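Local coordinates for protein acetylglutamate kinase (Streptococcus mutans, PDB 3L86) that probably catalyses the ATP-dependent phosphorylation of N-acetyl-L-glutamate, the second step in making N-acetylornithine from glutamate for arginine biosynthesis, at residues M35-V40 / A65-V70; K138-A143 / T158-R163; D207-M212 / G262-G267. One frame throughout, in Å; residues are numbered along the deposited sequence.

Contact 1: M35-V40 / A65-V70; sequences MKDIIV and AGKQLV
Gln68 carries CG beside its own backbone N (chi1 -57°) and is extended beyond it, which brings the amide beside the carbonyl of Asp37 and CG1 of Ile38, where strand 38-43 begins. Its NE2 lies 3.7 Å from Ile38 CG1 and makes a weak, bent bond of 3.4 Å to Asp37 O. The same oxygen takes a much straighter bond from Gln68 N at 3.1 Å (167° at the hydrogen), so main chain and side chain of one residue converge on one acceptor. Lys67 bends at chi3 and chi4. Its aliphatic part meets Ile39, with CD only 3.4 Å from Ile39 CD1, tighter than ordinary carbon contact, while its ammonium turns to the carboxylate of Asp37. That pair is a salt bridge, but modelled too close together for its detail to be trusted.

Further along, the strands are parallel and in register. Ile39 N donates to Gln68 O at 3.1 Å, and Val70 N to Ile39 O at 3.2 Å, so Ile39 uses both its N-H and its C=O on the partner strand. Leu69 CD1 rests 4.0 Å from Ile39 CB on the face where helix 53-64 covers Leu69 through Ile59 and Trp62. On the Ile38, Val40, Gln68 and Val70 face, helix 162-170 packs on Gln68 and Val70. The arrangement is a beta-alpha-beta unit, strand 38-43, helix 53-64, strand 68-73, within the amino acid kinase fold. Gly66 ends that helix in a Schellman motif. Water 1 sits 3.0 Å from both Asp37 OD2 and Ala65 O, linking Asp37 to the residue before Gly66. Polar and charged groups thus bind the partly exposed entrance to the strand pair, whereas buried aliphatic side chains take over deeper in the sheet.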
ATOM      1  N   MET A  35      15.227 -10.440 -13.228  1.00 26.26           N
ATOM      2  CA  MET A  35      14.018  -9.798 -13.664  1.00 25.15           C
ATOM      3  C   MET A  35      12.931 -10.783 -13.972  1.00 23.95           C
ATOM      4  O   MET A  35      12.849 -11.316 -15.004  1.00 23.69           O
ATOM      5  CB  MET A  35      14.262  -8.890 -14.870  1.00 25.94           C
ATOM      6  N   LYS A  36      12.061 -10.964 -13.027  1.00 23.14           N
ATOM      7  CA  LYS A  36      10.729 -11.506 -13.217  1.00 21.92           C
ATOM      8  C   LYS A  36       9.763 -10.559 -14.039  1.00 20.48           C
ATOM      9  O   LYS A  36       8.714 -11.042 -14.383  1.00 20.67           O
ATOM     10  CB  LYS A  36      10.040 -11.941 -11.875  1.00 22.34           C
ATOM     11  CG  LYS A  36      10.202 -13.405 -11.402  1.00 24.17           C
ATOM     12  CD  LYS A  36       9.500 -13.747 -10.026  1.00 21.71           C
ATOM     13  CE  LYS A  36       8.187 -14.432 -10.246  1.00 22.77           C
ATOM     14  NZ  LYS A  36       7.589 -15.049  -9.074  1.00 27.62           N
ATOM     15  N   ASP A  37      10.089  -9.267 -14.316  1.00 18.04           N
ATOM     16  CA  ASP A  37       9.156  -8.408 -15.012  1.00 16.99           C
ATOM     17  C   ASP A  37       7.836  -8.326 -14.231  1.00 15.47           C
ATOM     18  O   ASP A  37       6.808  -8.570 -14.765  1.00 15.75           O
ATOM     19  CB  ASP A  37       8.939  -8.899 -16.463  1.00 18.16           C
ATOM     20  CG  ASP A  37       8.687  -7.789 -17.455  1.00 21.37           C
ATOM     21  OD1 ASP A  37       9.061  -6.682 -17.269  1.00 30.16           O
ATOM     22  OD2 ASP A  37       8.070  -8.026 -18.436  1.00 26.73           O
ATOM     23  N   ILE A  38       7.935  -7.982 -12.948  1.00 14.89           N
ATOM     24  CA  ILE A  38       6.854  -7.799 -11.978  1.00 13.68           C
ATOM     25  C   ILE A  38       7.181  -6.529 -11.173  1.00 12.26           C
ATOM     26  O   ILE A  38       8.286  -6.449 -10.568  1.00 11.55           O
ATOM     27  CB  ILE A  38       6.758  -8.970 -10.957  1.00 13.80           C
ATOM     28  CG1 ILE A  38       6.267 -10.238 -11.658  1.00 16.61           C
ATOM     29  CG2 ILE A  38       5.757  -8.643  -9.864  1.00 14.12           C
ATOM     30  CD1 ILE A  38       5.931 -11.422 -10.702  1.00 19.25           C
ATOM     31  N   ILE A  39       6.240  -5.570 -11.164  1.00  9.26           N
ATOM     32  CA  ILE A  39       6.288  -4.401 -10.261  1.00 10.32           C
ATOM     33  C   ILE A  39       4.985  -4.240  -9.425  1.00  9.22           C
ATOM     34  O   ILE A  39       3.856  -4.307  -9.958  1.00  7.12           O
ATOM     35  CB  ILE A  39       6.504  -3.112 -11.076  1.00 10.96           C
ATOM     36  CG1 ILE A  39       7.818  -3.200 -11.883  1.00 12.04           C
ATOM     37  CG2 ILE A  39       6.436  -1.840 -10.188  1.00  8.18           C
ATOM     38  CD1 ILE A  39       7.910  -2.023 -12.919  1.00 13.72           C
ATOM     39  N   VAL A  40       5.157  -4.096  -8.107  1.00  7.96           N
ATOM     40  CA  VAL A  40       4.045  -3.747  -7.208  1.00  5.79           C
ATOM     41  C   VAL A  40       4.021  -2.211  -6.993  1.00  6.15           C
ATOM     42  O   VAL A  40       5.053  -1.614  -6.663  1.00  5.51           O
ATOM     43  CB  VAL A  40       4.146  -4.523  -5.859  1.00  6.29           C
ATOM     44  CG1 VAL A  40       3.043  -4.073  -4.822  1.00  4.07           C
ATOM     45  CG2 VAL A  40       4.061  -6.090  -6.155  1.00  3.66           C
ATOM     46  N   ALA A  65       3.666  -3.486 -22.819  1.00 11.21           N
ATOM     47  CA  ALA A  65       5.001  -4.065 -23.026  1.00 10.14           C
ATOM     48  C   ALA A  65       5.146  -5.385 -22.309  1.00 11.09           C
ATOM     49  O   ALA A  65       6.238  -5.980 -22.285  1.00 10.31           O
ATOM     50  CB  ALA A  65       6.117  -3.067 -22.562  1.00 10.86           C
ATOM     51  N   GLY A  66       4.052  -5.869 -21.703  1.00 11.34           N
ATOM     52  CA  GLY A  66       4.112  -7.191 -21.133  1.00 10.64           C
ATOM     53  C   GLY A  66       4.480  -7.248 -19.649  1.00 11.74           C
ATOM     54  O   GLY A  66       4.667  -8.341 -19.125  1.00 12.57           O
ATOM     55  N   LYS A  67       4.677  -6.142 -18.984  1.00  9.64           N
ATOM     56  CA  LYS A  67       5.001  -6.145 -17.577  1.00 10.66           C
ATOM     57  C   LYS A  67       3.822  -6.659 -16.699  1.00 10.41           C
ATOM     58  O   LYS A  67       2.700  -6.435 -17.036  1.00 10.12           O
ATOM     59  CB  LYS A  67       5.475  -4.766 -17.172  1.00 12.10           C
ATOM     60  CG  LYS A  67       6.314  -4.714 -15.949  1.00 15.31           C
ATOM     61  CD  LYS A  67       7.235  -3.541 -15.872  1.00 17.81           C
ATOM     62  CE  LYS A  67       8.464  -3.597 -16.731  1.00 15.82           C
ATOM     63  NZ  LYS A  67       9.369  -4.600 -16.427  1.00 10.76           N
ATOM     64  N   GLN A  68       4.083  -7.380 -15.625  1.00  9.07           N
ATOM     65  CA  GLN A  68       2.962  -7.796 -14.747  1.00 10.44           C
ATOM     66  C   GLN A  68       2.865  -6.829 -13.573  1.00 11.26           C
ATOM     67  O   GLN A  68       3.860  -6.633 -12.856  1.00 11.82           O
ATOM     68  CB  GLN A  68       3.213  -9.229 -14.216  1.00 10.23           C
ATOM     69  CG  GLN A  68       3.419 -10.272 -15.393  1.00 13.93           C
ATOM     70  CD  GLN A  68       4.078 -11.542 -14.849  1.00 21.99           C
ATOM     71  OE1 GLN A  68       3.412 -12.353 -14.229  1.00 24.73           O
ATOM     72  NE2 GLN A  68       5.401 -11.665 -15.003  1.00 23.03           N
ATOM     73  N   LEU A  69       1.679  -6.260 -13.364  1.00  9.08           N
ATOM     74  CA  LEU A  69       1.533  -5.151 -12.420  1.00  9.54           C
ATOM     75  C   LEU A  69       0.482  -5.533 -11.366  1.00  8.11           C
ATOM     76  O   LEU A  69      -0.554  -6.116 -11.717  1.00  7.04           O
ATOM     77  CB  LEU A  69       1.114  -3.864 -13.166  1.00  7.75           C
ATOM     78  CG  LEU A  69       2.060  -2.726 -13.593  1.00 13.01           C
ATOM     79  CD1 LEU A  69       3.550  -3.004 -13.725  1.00  6.33           C
ATOM     80  CD2 LEU A  69       1.544  -1.807 -14.738  1.00  9.32           C
ATOM     81  N   VAL A  70       0.759  -5.230 -10.087  1.00  7.79           N
ATOM     82  CA  VAL A  70      -0.257  -5.412  -9.018  1.00  6.90           C
ATOM     83  C   VAL A  70      -0.337  -4.087  -8.279  1.00  7.11           C
ATOM     84  O   VAL A  70       0.712  -3.526  -7.972  1.00  8.27           O
ATOM     85  CB  VAL A  70       0.129  -6.556  -8.012  1.00  6.99           C
ATOM     86  CG1 VAL A  70      -0.853  -6.606  -6.853  1.00  5.20           C
ATOM     87  CG2 VAL A  70       0.176  -7.965  -8.746  1.00  8.71           C
TER
HETATM   88  O   HOH W   1       8.073  -5.446 -19.962  1.00 18.02           O

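Contact 2: K138-A143 / T158-R163; sequences KHVVAA and THINKR
The carbonyl plane of Ala142 is approached from the same face by Thr158 N and His159 N, the His139 ring has Lys138 CG over the centre of one face, and the carboxamide of Asn161 lies near His139 O. Two successive residues opposite Ala142 make this a classic beta bulge in the two-stranded antiparallel sheet 141-145/155-160. Thr158 N reaches Ala142 O at 2.7 Å, tilted from the carbonyl plane, and His159 N reaches it at 3.2 Å from well above that plane. Ala142 N answers with a 3.0 Å bond to His159 O, nearly in line with that carbonyl.

Beyond the bulge, Val141 and Ile160 point the same way, side by side, with Val141 CG2 4.1 Å from Ile160 CD1. Both pack on Leu196 of helix 193-203, while Val140 leans on Val164 and Ile165 of helix 162-170. Asn161 then caps that helix: with CG anti to the backbone N (chi1 -171°), OD1 is turned toward its first turn and accepts a weak bond from Arg163 N. At the same junction Asn161 N donates to Val140 O at 3.0 Å, in the carbonyl plane and on a lone pair, and Asn161 CB touches His139 O at 3.4 Å.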
ATOM      1  N   LYS A 138     -11.063 -12.029   0.708  1.00 10.27           N
ATOM      2  CA  LYS A 138     -10.909 -13.097   1.705  1.00 11.59           C
ATOM      3  C   LYS A 138     -10.174 -14.350   1.159  1.00 11.62           C
ATOM      4  O   LYS A 138      -9.645 -15.124   1.939  1.00 11.06           O
ATOM      5  CB  LYS A 138     -12.250 -13.502   2.321  1.00 11.21           C
ATOM      6  CG  LYS A 138     -13.160 -14.184   1.326  1.00 15.44           C
ATOM      7  CD  LYS A 138     -14.492 -14.613   2.000  1.00 17.69           C
ATOM      8  CE  LYS A 138     -15.449 -13.447   2.105  1.00 19.10           C
ATOM      9  NZ  LYS A 138     -15.744 -12.865   0.785  1.00 23.52           N
ATOM     10  N   HIS A 139     -10.107 -14.538  -0.160  1.00 11.35           N
ATOM     11  CA  HIS A 139      -9.322 -15.643  -0.661  1.00 12.65           C
ATOM     12  C   HIS A 139      -7.878 -15.256  -0.988  1.00 12.50           C
ATOM     13  O   HIS A 139      -7.142 -16.102  -1.487  1.00 12.95           O
ATOM     14  CB  HIS A 139      -9.941 -16.267  -1.901  1.00 14.54           C
ATOM     15  CG  HIS A 139     -11.370 -16.658  -1.703  1.00 18.30           C
ATOM     16  ND1 HIS A 139     -12.406 -16.070  -2.403  1.00 20.03           N
ATOM     17  CD2 HIS A 139     -11.938 -17.543  -0.854  1.00 19.72           C
ATOM     18  CE1 HIS A 139     -13.551 -16.605  -2.027  1.00 20.61           C
ATOM     19  NE2 HIS A 139     -13.299 -17.488  -1.072  1.00 26.82           N
ATOM     20  N   VAL A 140      -7.489 -14.004  -0.755  1.00  9.14           N
ATOM     21  CA  VAL A 140      -6.089 -13.627  -1.048  1.00  9.02           C
ATOM     22  C   VAL A 140      -5.300 -13.237   0.191  1.00  8.34           C
ATOM     23  O   VAL A 140      -4.157 -13.693   0.372  1.00  8.78           O
ATOM     24  CB  VAL A 140      -6.015 -12.480  -2.109  1.00  9.23           C
ATOM     25  CG1 VAL A 140      -4.624 -11.844  -2.126  1.00 10.69           C
ATOM     26  CG2 VAL A 140      -6.397 -13.047  -3.494  1.00  8.33           C
ATOM     27  N   VAL A 141      -5.887 -12.377   1.040  1.00  6.87           N
ATOM     28  CA  VAL A 141      -5.122 -11.838   2.193  1.00  7.04           C
ATOM     29  C   VAL A 141      -5.598 -12.442   3.529  1.00  7.28           C
ATOM     30  O   VAL A 141      -6.704 -12.157   3.990  1.00  6.75           O
ATOM     31  CB  VAL A 141      -5.249 -10.271   2.325  1.00  6.26           C
ATOM     32  CG1 VAL A 141      -4.272  -9.767   3.458  1.00  6.98           C
ATOM     33  CG2 VAL A 141      -4.936  -9.624   0.981  1.00  6.37           C
ATOM     34  N   ALA A 142      -4.753 -13.258   4.142  1.00  7.75           N
ATOM     35  CA  ALA A 142      -4.953 -13.708   5.527  1.00  7.04           C
ATOM     36  C   ALA A 142      -4.186 -12.837   6.473  1.00  7.31           C
ATOM     37  O   ALA A 142      -3.041 -12.441   6.154  1.00  7.05           O
ATOM     38  CB  ALA A 142      -4.465 -15.139   5.647  1.00  8.95           C
ATOM     39  N   ALA A 143      -4.794 -12.573   7.652  1.00  8.03           N
ATOM     40  CA  ALA A 143      -4.240 -11.736   8.726  1.00  8.84           C
ATOM     41  C   ALA A 143      -4.573 -12.236  10.149  1.00 10.07           C
ATOM     42  O   ALA A 143      -5.414 -13.111  10.309  1.00 10.23           O
ATOM     43  CB  ALA A 143      -4.769 -10.282   8.577  1.00  8.91           C
ATOM     44  N   THR A 158      -0.750 -12.474   7.568  1.00 11.32           N
ATOM     45  CA  THR A 158      -0.124 -13.771   7.868  1.00 10.34           C
ATOM     46  C   THR A 158       0.178 -14.597   6.607  1.00  9.82           C
ATOM     47  O   THR A 158       1.089 -15.424   6.617  1.00  9.17           O
ATOM     48  CB  THR A 158      -1.029 -14.662   8.819  1.00 10.24           C
ATOM     49  OG1 THR A 158      -2.305 -14.776   8.207  1.00  9.19           O
ATOM     50  CG2 THR A 158      -1.173 -14.049  10.222  1.00  8.20           C
ATOM     51  N   HIS A 159      -0.570 -14.408   5.516  1.00  8.37           N
ATOM     52  CA  HIS A 159      -0.229 -15.161   4.278  1.00  7.55           C
ATOM     53  C   HIS A 159      -0.895 -14.498   3.104  1.00  8.71           C
ATOM     54  O   HIS A 159      -2.029 -13.987   3.230  1.00  7.40           O
ATOM     55  CB  HIS A 159      -0.669 -16.669   4.369  1.00  6.96           C
ATOM     56  CG  HIS A 159      -0.282 -17.515   3.180  1.00  7.93           C
ATOM     57  ND1 HIS A 159      -1.206 -18.016   2.283  1.00 10.82           N
ATOM     58  CD2 HIS A 159       0.922 -17.959   2.754  1.00  6.16           C
ATOM     59  CE1 HIS A 159      -0.578 -18.706   1.349  1.00 10.47           C
ATOM     60  NE2 HIS A 159       0.708 -18.696   1.615  1.00 10.08           N
ATOM     61  N   ILE A 160      -0.180 -14.499   1.973  1.00  8.14           N
ATOM     62  CA  ILE A 160      -0.753 -14.125   0.679  1.00  8.62           C
ATOM     63  C   ILE A 160      -0.949 -15.380  -0.244  1.00 10.41           C
ATOM     64  O   ILE A 160       0.023 -16.080  -0.547  1.00 10.56           O
ATOM     65  CB  ILE A 160       0.111 -13.075  -0.011  1.00  7.38           C
ATOM     66  CG1 ILE A 160       0.236 -11.779   0.852  1.00  6.35           C
ATOM     67  CG2 ILE A 160      -0.534 -12.673  -1.338  1.00 12.84           C
ATOM     68  CD1 ILE A 160      -1.131 -11.031   0.943  1.00  3.73           C
ATOM     69  N   ASN A 161      -2.190 -15.673  -0.644  1.00 10.71           N
ATOM     70  CA  ASN A 161      -2.475 -16.753  -1.637  1.00 14.43           C
ATOM     71  C   ASN A 161      -2.201 -16.257  -3.074  1.00 16.51           C
ATOM     72  O   ASN A 161      -2.986 -15.486  -3.627  1.00 15.92           O
ATOM     73  CB  ASN A 161      -3.926 -17.277  -1.491  1.00 13.99           C
ATOM     74  CG  ASN A 161      -4.193 -18.524  -2.337  1.00 16.13           C
ATOM     75  OD1 ASN A 161      -3.577 -18.711  -3.359  1.00 16.90           O
ATOM     76  ND2 ASN A 161      -5.050 -19.418  -1.852  1.00 16.05           N
ATOM     77  N   LYS A 162      -1.018 -16.614  -3.595  1.00 19.96           N
ATOM     78  CA  LYS A 162      -0.499 -16.181  -4.922  1.00 23.70           C
ATOM     79  C   LYS A 162      -1.380 -16.644  -6.097  1.00 25.74           C
ATOM     80  O   LYS A 162      -1.602 -15.891  -7.062  1.00 27.08           O
ATOM     81  CB  LYS A 162       0.939 -16.726  -5.113  1.00 24.28           C
ATOM     82  CG  LYS A 162       1.961 -16.299  -4.055  1.00 24.30           C
ATOM     83  CD  LYS A 162       3.159 -17.282  -3.935  1.00 23.39           C
ATOM     84  CE  LYS A 162       3.833 -17.466  -5.279  1.00 26.06           C
ATOM     85  NZ  LYS A 162       4.927 -18.461  -5.210  1.00 28.07           N
ATOM     86  N   ARG A 163      -1.932 -17.862  -5.984  1.00 27.43           N
ATOM     87  CA  ARG A 163      -2.699 -18.496  -7.076  1.00 27.51           C
ATOM     88  C   ARG A 163      -3.835 -17.629  -7.640  1.00 26.99           C
ATOM     89  O   ARG A 163      -4.033 -17.542  -8.873  1.00 27.29           O
ATOM     90  CB  ARG A 163      -3.217 -19.902  -6.656  1.00 29.42           C
TER

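Contact 3: D207-M212 / G262-G267; sequences DKLILM and GQVLIG
Leu209 and Leu265 anchor two parallel strands, 208-212 and 263-267, whose axes run 13° apart and approach to 4.8 Å. Three bonds alternate between them: Leu209 N to Gln263 O at 3.2 Å, Leu265 N to Leu209 O at 2.9 Å, and Leu211 N to Leu265 O at 2.8 Å, the last almost perfectly in line with the carbonyl. The short CA-H...O approach of Val264 CA to Leu209 O, 3.2 Å, adds to this pairing.

On one face Leu211 CD1 bridges two partners, Val264 CG1 at 3.8 Å and Ile266 CG1 at 4.0 Å. The Leu211 side chain crosses that of Val264 at a slant and lies beside that of Ile266, pointing the same way. On the opposite face Lys208 CG is anti to the backbone N (chi1 180°) and the chain stays extended beyond it, which carries the methylenes past Gln263 O and CE to 4.0 Å from Leu265 CB. Ile210 CG2 and Leu265 CD2 meet more loosely nearby.

These strands form part of the central sheet of the amino acid kinase fold. Helices 246-258 and 193-203 cover the Leu209, Leu211 and Val264 face. Strand 38-43 pairs with 208-212 on its other side, and antiparallel strand 274-277 pairs with 263-267.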
ATOM      1  N   ASP A 207      10.402  -7.412  -8.815  1.00 10.55           N
ATOM      2  CA  ASP A 207      11.621  -6.683  -9.143  1.00 10.73           C
ATOM      3  C   ASP A 207      11.725  -5.425  -8.324  1.00 10.18           C
ATOM      4  O   ASP A 207      12.830  -5.049  -7.930  1.00  9.69           O
ATOM      5  CB  ASP A 207      11.647  -6.263 -10.637  1.00 10.86           C
ATOM      6  CG  ASP A 207      11.651  -7.454 -11.578  1.00 12.15           C
ATOM      7  OD1 ASP A 207      11.091  -7.384 -12.685  1.00 16.37           O
ATOM      8  OD2 ASP A 207      12.196  -8.505 -11.208  1.00 17.45           O
ATOM      9  N   LYS A 208      10.590  -4.753  -8.090  1.00  9.42           N
ATOM     10  CA  LYS A 208      10.586  -3.430  -7.481  1.00  9.70           C
ATOM     11  C   LYS A 208       9.218  -3.120  -6.830  1.00  8.86           C
ATOM     12  O   LYS A 208       8.162  -3.551  -7.329  1.00  7.30           O
ATOM     13  CB  LYS A 208      10.840  -2.377  -8.585  1.00 11.24           C
ATOM     14  CG  LYS A 208      10.855  -0.916  -8.075  1.00 13.74           C
ATOM     15  CD  LYS A 208      11.215   0.059  -9.197  1.00 16.61           C
ATOM     16  CE  LYS A 208      11.571   1.428  -8.640  1.00 19.07           C
ATOM     17  NZ  LYS A 208      11.946   2.344  -9.765  1.00 19.44           N
ATOM     18  N   LEU A 209       9.248  -2.391  -5.716  1.00  8.65           N
ATOM     19  CA  LEU A 209       8.040  -1.821  -5.054  1.00  7.22           C
ATOM     20  C   LEU A 209       8.101  -0.252  -5.057  1.00  7.51           C
ATOM     21  O   LEU A 209       9.141   0.363  -4.689  1.00  6.95           O
ATOM     22  CB  LEU A 209       7.968  -2.341  -3.601  1.00  6.88           C
ATOM     23  CG  LEU A 209       6.997  -1.653  -2.600  1.00  6.83           C
ATOM     24  CD1 LEU A 209       5.511  -1.872  -3.057  1.00  4.48           C
ATOM     25  CD2 LEU A 209       7.177  -2.220  -1.153  1.00  7.11           C
ATOM     26  N   ILE A 210       7.015   0.392  -5.480  1.00  6.65           N
ATOM     27  CA  ILE A 210       6.906   1.857  -5.474  1.00  6.22           C
ATOM     28  C   ILE A 210       5.907   2.204  -4.373  1.00  6.61           C
ATOM     29  O   ILE A 210       4.757   1.732  -4.388  1.00  6.17           O
ATOM     30  CB  ILE A 210       6.464   2.385  -6.900  1.00  6.80           C
ATOM     31  CG1 ILE A 210       7.504   1.944  -7.949  1.00  7.09           C
ATOM     32  CG2 ILE A 210       6.305   3.897  -6.901  1.00  6.02           C
ATOM     33  CD1 ILE A 210       7.135   2.208  -9.471  1.00  8.40           C
ATOM     34  N   LEU A 211       6.343   2.977  -3.380  1.00  6.21           N
ATOM     35  CA  LEU A 211       5.446   3.470  -2.358  1.00  6.58           C
ATOM     36  C   LEU A 211       5.095   4.947  -2.682  1.00  7.05           C
ATOM     37  O   LEU A 211       5.815   5.901  -2.284  1.00  4.82           O
ATOM     38  CB  LEU A 211       6.100   3.333  -0.931  1.00  6.12           C
ATOM     39  CG  LEU A 211       6.394   1.884  -0.466  1.00  6.70           C
ATOM     40  CD1 LEU A 211       7.372   1.821   0.714  1.00  6.62           C
ATOM     41  CD2 LEU A 211       5.139   1.070  -0.108  1.00  6.28           C
ATOM     42  N   MET A 212       3.991   5.139  -3.404  1.00  6.11           N
ATOM     43  CA  MET A 212       3.680   6.465  -3.946  1.00  5.37           C
ATOM     44  C   MET A 212       2.798   7.226  -2.947  1.00  6.12           C
ATOM     45  O   MET A 212       1.820   6.661  -2.428  1.00  4.63           O
ATOM     46  CB  MET A 212       2.946   6.323  -5.310  1.00  6.40           C
ATOM     47  CG  MET A 212       3.256   7.481  -6.281  1.00  8.79           C
ATOM     48  SD  MET A 212       2.499   7.340  -7.952  1.00 13.05           S
ATOM     49  CE  MET A 212       0.819   7.714  -7.502  1.00 10.27           C
ATOM     50  N   GLY A 262      14.743  -6.118  -5.293  1.00 14.44           N
ATOM     51  CA  GLY A 262      15.944  -5.367  -5.659  1.00 15.49           C
ATOM     52  C   GLY A 262      15.975  -3.865  -5.351  1.00 15.50           C
ATOM     53  O   GLY A 262      17.036  -3.335  -4.977  1.00 15.45           O
ATOM     54  N   GLN A 263      14.826  -3.175  -5.499  1.00 15.50           N
ATOM     55  CA  GLN A 263      14.717  -1.725  -5.209  1.00 14.47           C
ATOM     56  C   GLN A 263      13.328  -1.311  -4.647  1.00 14.24           C
ATOM     57  O   GLN A 263      12.308  -1.852  -5.108  1.00 12.25           O
ATOM     58  CB  GLN A 263      14.891  -0.947  -6.501  1.00 16.60           C
ATOM     59  CG  GLN A 263      16.167  -1.205  -7.279  1.00 17.49           C
ATOM     60  CD  GLN A 263      16.187  -0.325  -8.493  1.00 26.26           C
ATOM     61  OE1 GLN A 263      15.183  -0.220  -9.245  1.00 29.88           O
ATOM     62  NE2 GLN A 263      17.294   0.374  -8.678  1.00 28.60           N
ATOM     63  N   VAL A 264      13.288  -0.394  -3.650  1.00 11.93           N
ATOM     64  CA  VAL A 264      12.043   0.300  -3.276  1.00 11.15           C
ATOM     65  C   VAL A 264      12.159   1.846  -3.571  1.00 11.49           C
ATOM     66  O   VAL A 264      13.197   2.454  -3.292  1.00 11.17           O
ATOM     67  CB  VAL A 264      11.699   0.059  -1.764  1.00 11.54           C
ATOM     68  CG1 VAL A 264      10.399   0.816  -1.363  1.00 10.26           C
ATOM     69  CG2 VAL A 264      11.530  -1.402  -1.469  1.00 10.41           C
ATOM     70  N   LEU A 265      11.125   2.464  -4.152  1.00 11.17           N
ATOM     71  CA  LEU A 265      11.083   3.922  -4.364  1.00 10.37           C
ATOM     72  C   LEU A 265       9.997   4.571  -3.498  1.00  9.77           C
ATOM     73  O   LEU A 265       8.849   4.112  -3.487  1.00  9.10           O
ATOM     74  CB  LEU A 265      10.812   4.209  -5.840  1.00 10.65           C
ATOM     75  CG  LEU A 265      10.655   5.674  -6.284  1.00 12.97           C
ATOM     76  CD1 LEU A 265      12.063   6.360  -6.156  1.00  9.55           C
ATOM     77  CD2 LEU A 265      10.161   5.739  -7.723  1.00  9.80           C
ATOM     78  N   ILE A 266      10.369   5.587  -2.718  1.00  9.78           N
ATOM     79  CA  ILE A 266       9.435   6.468  -2.008  1.00  8.44           C
ATOM     80  C   ILE A 266       9.445   7.904  -2.663  1.00 10.50           C
ATOM     81  O   ILE A 266      10.509   8.570  -2.735  1.00 10.73           O
ATOM     82  CB  ILE A 266       9.807   6.539  -0.489  1.00 10.19           C
ATOM     83  CG1 ILE A 266       9.603   5.153   0.157  1.00  7.71           C
ATOM     84  CG2 ILE A 266       8.967   7.617   0.280  1.00  5.71           C
ATOM     85  CD1 ILE A 266      10.079   5.051   1.623  1.00 13.38           C
ATOM     86  N   GLY A 267       8.283   8.362  -3.145  1.00  9.45           N
ATOM     87  CA  GLY A 267       8.129   9.716  -3.789  1.00  8.11           C
ATOM     88  C   GLY A 267       6.674   9.956  -4.272  1.00  7.54           C
ATOM     89  O   GLY A 267       5.748   9.199  -3.948  1.00  7.10           O
TER

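Contacts 1 and 3 are consecutive parts of one sheet, in the order 68-73, 38-43, 208-212, 263-267. They join directly: Asp207 N lies 2.9 Å from Ile38 O and Ile210 N 3.0 Å from Val40 O, while Asp207 OD1 accepts from Ile38 N. Contact 2, centred about 20 Å from contact 1 and 22 Å from contact 3, belongs to a two-stranded sheet tied to the main one by backbone bonds to Tyr182. Contact 3 is nearest the nucleotide, the Ile266 side chain about 7 Å from bound ADP and the Leu211 side chain about 4 Å from those of Lys42 and Lys249, the predicted transition-state stabilisers. The Ala143 side chain of contact 2 is about 11 Å from bound N-acetyl-L-glutamate; the Val40 side chain of contact 1 is about 14 Å from each ligand.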